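Long-range contact in p22 protein (Trypanosoma brucei, PDB 3JV1), which probably serves as an accessory factor for the editing of cytochrome oxidase subunit II RNA and belongs to the Mam33 family: residues L74-V79 and F87-E92. Numbering follows the deposited sequence.
Sequences LDVLVV and FGMSVE
Val76 meets two side chains of 87-92 on one face of the sheet. Its CB lies 4.1 Å from CB of Phe87, and its CG2, set beside the backbone N with CG1 anti to it (chi1 165°), has the methyl CE of Met89 against it; the modelled 3.2 Å between CG2 and CE is implausibly close, so the exact placing of that methyl is doubtful. A bend about the CG-SD bond of Met89 (chi3 -80°) turns CE toward Val76. The Phe87 ring turns its edge to Val76 O, which lies in the ring plane; farther along that edge, CE2 comes 4.3 Å from CG2 of Val78. Leu74 divides its two methyls at the other end: CD1 rests by CB of Met89, CD2 by CG2 of Val91. Beneath these side chains runs an antiparallel beta hairpin, strands 72-80 and 83-92, the fourth and fifth strands of the six-stranded antiparallel sheet of this Mam33-family fold. Val76 and Phe87 exchange both backbone bonds, as do Leu74 and Met89, with Met89 N 2.8 Å from Leu74 O. Between these pairs, Asp75 and Gly88 form a non-hydrogen-bonded pair; the Asp75 side chain lies on the other face from Val76, with OD1 3.7 Å from CA of Gly88. Helix 135-146 backs the apolar face, bringing Leu145 against Val76 and Tyr144 against Phe87, while Phe180 of the second subunit packs on Val78.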
ATOM      1  N   LEU A  74      11.569  -0.541 -10.516  1.00 33.01           N
ATOM      2  CA  LEU A  74      12.531   0.370  -9.935  1.00 32.12           C
ATOM      3  C   LEU A  74      12.250   1.774 -10.422  1.00 30.40           C
ATOM      4  O   LEU A  74      11.571   1.967 -11.424  1.00 30.91           O
ATOM      5  CB  LEU A  74      13.961  -0.052 -10.299  1.00 30.47           C
ATOM      6  CG  LEU A  74      14.311  -0.374 -11.753  1.00 34.55           C
ATOM      7  CD1 LEU A  74      14.539   0.901 -12.539  1.00 35.18           C
ATOM      8  CD2 LEU A  74      15.578  -1.228 -11.786  1.00 38.37           C
ATOM      9  N   ASP A  75      12.754   2.750  -9.681  1.00 29.86           N
ATOM     10  CA  ASP A  75      12.605   4.147 -10.036  1.00 29.33           C
ATOM     11  C   ASP A  75      13.980   4.649 -10.434  1.00 30.66           C
ATOM     12  O   ASP A  75      14.985   4.290  -9.821  1.00 31.60           O
ATOM     13  CB  ASP A  75      12.138   4.988  -8.848  1.00 29.28           C
ATOM     14  CG  ASP A  75      10.658   4.857  -8.573  1.00 33.30           C
ATOM     15  OD1 ASP A  75       9.921   4.335  -9.433  1.00 31.23           O
ATOM     16  OD2 ASP A  75      10.234   5.300  -7.490  1.00 35.90           O
ATOM     17  N   VAL A  76      14.017   5.480 -11.462  1.00 29.60           N
ATOM     18  CA  VAL A  76      15.258   6.071 -11.904  1.00 30.94           C
ATOM     19  C   VAL A  76      15.066   7.571 -11.753  1.00 30.79           C
ATOM     20  O   VAL A  76      14.192   8.160 -12.386  1.00 30.01           O
ATOM     21  CB  VAL A  76      15.562   5.720 -13.367  1.00 31.07           C
ATOM     22  CG1 VAL A  76      16.656   6.635 -13.914  1.00 32.84           C
ATOM     23  CG2 VAL A  76      16.020   4.272 -13.451  1.00 33.92           C
ATOM     24  N   LEU A  77      15.860   8.185 -10.887  1.00 30.06           N
ATOM     25  CA  LEU A  77      15.753   9.625 -10.692  1.00 30.93           C
ATOM     26  C   LEU A  77      16.948  10.355 -11.287  1.00 32.56           C
ATOM     27  O   LEU A  77      18.092   9.913 -11.157  1.00 32.45           O
ATOM     28  CB  LEU A  77      15.651   9.972  -9.205  1.00 31.08           C
ATOM     29  CG  LEU A  77      14.460   9.439  -8.398  1.00 32.67           C
ATOM     30  CD1 LEU A  77      14.720   8.004  -7.966  1.00 31.49           C
ATOM     31  CD2 LEU A  77      14.255  10.321  -7.176  1.00 36.71           C
ATOM     32  N   VAL A  78      16.669  11.464 -11.963  1.00 31.61           N
ATOM     33  CA  VAL A  78      17.711  12.296 -12.540  1.00 30.49           C
ATOM     34  C   VAL A  78      17.512  13.613 -11.816  1.00 30.54           C
ATOM     35  O   VAL A  78      16.522  14.308 -12.032  1.00 31.35           O
ATOM     36  CB  VAL A  78      17.537  12.467 -14.062  1.00 30.43           C
ATOM     37  CG1 VAL A  78      18.632  13.385 -14.609  1.00 30.13           C
ATOM     38  CG2 VAL A  78      17.609  11.098 -14.741  1.00 25.94           C
ATOM     39  N   VAL A  79      18.451  13.929 -10.928  1.00 31.71           N
ATOM     40  CA  VAL A  79      18.371  15.122 -10.099  1.00 32.45           C
ATOM     41  C   VAL A  79      19.370  16.196 -10.482  1.00 32.56           C
ATOM     42  O   VAL A  79      20.560  15.935 -10.637  1.00 31.33           O
ATOM     43  CB  VAL A  79      18.584  14.747  -8.611  1.00 33.55           C
ATOM     44  CG1 VAL A  79      18.221  15.922  -7.708  1.00 30.04           C
ATOM     45  CG2 VAL A  79      17.750  13.519  -8.269  1.00 30.80           C
ATOM     46  N   PHE A  87      11.584   8.409 -13.421  1.00 30.85           N
ATOM     47  CA  PHE A  87      11.093   7.369 -14.318  1.00 31.14           C
ATOM     48  C   PHE A  87      10.663   6.123 -13.549  1.00 33.39           C
ATOM     49  O   PHE A  87      11.474   5.505 -12.848  1.00 33.57           O
ATOM     50  CB  PHE A  87      12.187   6.969 -15.311  1.00 31.21           C
ATOM     51  CG  PHE A  87      12.590   8.069 -16.259  1.00 33.27           C
ATOM     52  CD1 PHE A  87      11.981   8.187 -17.509  1.00 30.09           C
ATOM     53  CD2 PHE A  87      13.570   8.987 -15.898  1.00 29.65           C
ATOM     54  CE1 PHE A  87      12.350   9.206 -18.383  1.00 33.74           C
ATOM     55  CE2 PHE A  87      13.948  10.015 -16.768  1.00 29.87           C
ATOM     56  CZ  PHE A  87      13.337  10.124 -18.014  1.00 31.27           C
ATOM     57  N   GLY A  88       9.387   5.768 -13.674  1.00 32.38           N
ATOM     58  CA  GLY A  88       8.878   4.577 -13.023  1.00 32.88           C
ATOM     59  C   GLY A  88       9.121   3.489 -14.043  1.00 34.72           C
ATOM     60  O   GLY A  88       8.555   3.534 -15.137  1.00 33.79           O
ATOM     61  N   MET A  89       9.967   2.520 -13.711  1.00 34.86           N
ATOM     62  CA  MET A  89      10.284   1.479 -14.669  1.00 35.67           C
ATOM     63  C   MET A  89      10.301   0.065 -14.129  1.00 36.37           C
ATOM     64  O   MET A  89      10.169  -0.176 -12.931  1.00 33.88           O
ATOM     65  CB  MET A  89      11.641   1.768 -15.304  1.00 38.76           C
ATOM     66  CG  MET A  89      11.768   3.165 -15.876  1.00 43.49           C
ATOM     67  SD  MET A  89      13.043   3.231 -17.107  1.00 50.07           S
ATOM     68  CE  MET A  89      14.477   3.341 -16.096  1.00 46.32           C
ATOM     69  N   SER A  90      10.461  -0.873 -15.047  1.00 36.52           N
ATOM     70  CA  SER A  90      10.545  -2.274 -14.694  1.00 39.98           C
ATOM     71  C   SER A  90      11.485  -2.960 -15.677  1.00 40.47           C
ATOM     72  O   SER A  90      11.615  -2.538 -16.828  1.00 42.03           O
ATOM     73  CB  SER A  90       9.155  -2.915 -14.700  1.00 40.18           C
ATOM     74  OG  SER A  90       8.455  -2.615 -15.886  1.00 43.68           O
ATOM     75  N   VAL A  91      12.180  -3.988 -15.207  1.00 41.25           N
ATOM     76  CA  VAL A  91      13.103  -4.727 -16.054  1.00 43.94           C
ATOM     77  C   VAL A  91      12.422  -5.997 -16.531  1.00 45.87           C
ATOM     78  O   VAL A  91      12.043  -6.849 -15.732  1.00 45.90           O
ATOM     79  CB  VAL A  91      14.400  -5.102 -15.297  1.00 42.49           C
ATOM     80  CG1 VAL A  91      15.260  -6.017 -16.155  1.00 44.20           C
ATOM     81  CG2 VAL A  91      15.177  -3.847 -14.945  1.00 42.26           C
ATOM     82  N   GLU A  92      12.251  -6.102 -17.842  1.00 48.39           N
ATOM     83  CA  GLU A  92      11.619  -7.262 -18.447  1.00 52.04           C
ATOM     84  C   GLU A  92      12.576  -7.829 -19.482  1.00 52.65           C
ATOM     85  O   GLU A  92      12.808  -7.228 -20.530  1.00 52.41           O
ATOM     86  CB  GLU A  92      10.285  -6.862 -19.086  1.00 52.87           C
ATOM     87  CG  GLU A  92       9.224  -6.489 -18.060  1.00 56.58           C
ATOM     88  CD  GLU A  92       7.989  -5.859 -18.674  1.00 59.54           C
ATOM     89  OE1 GLU A  92       7.315  -6.524 -19.487  1.00 59.61           O
ATOM     90  OE2 GLU A  92       7.686  -4.694 -18.340  1.00 61.88           O
TER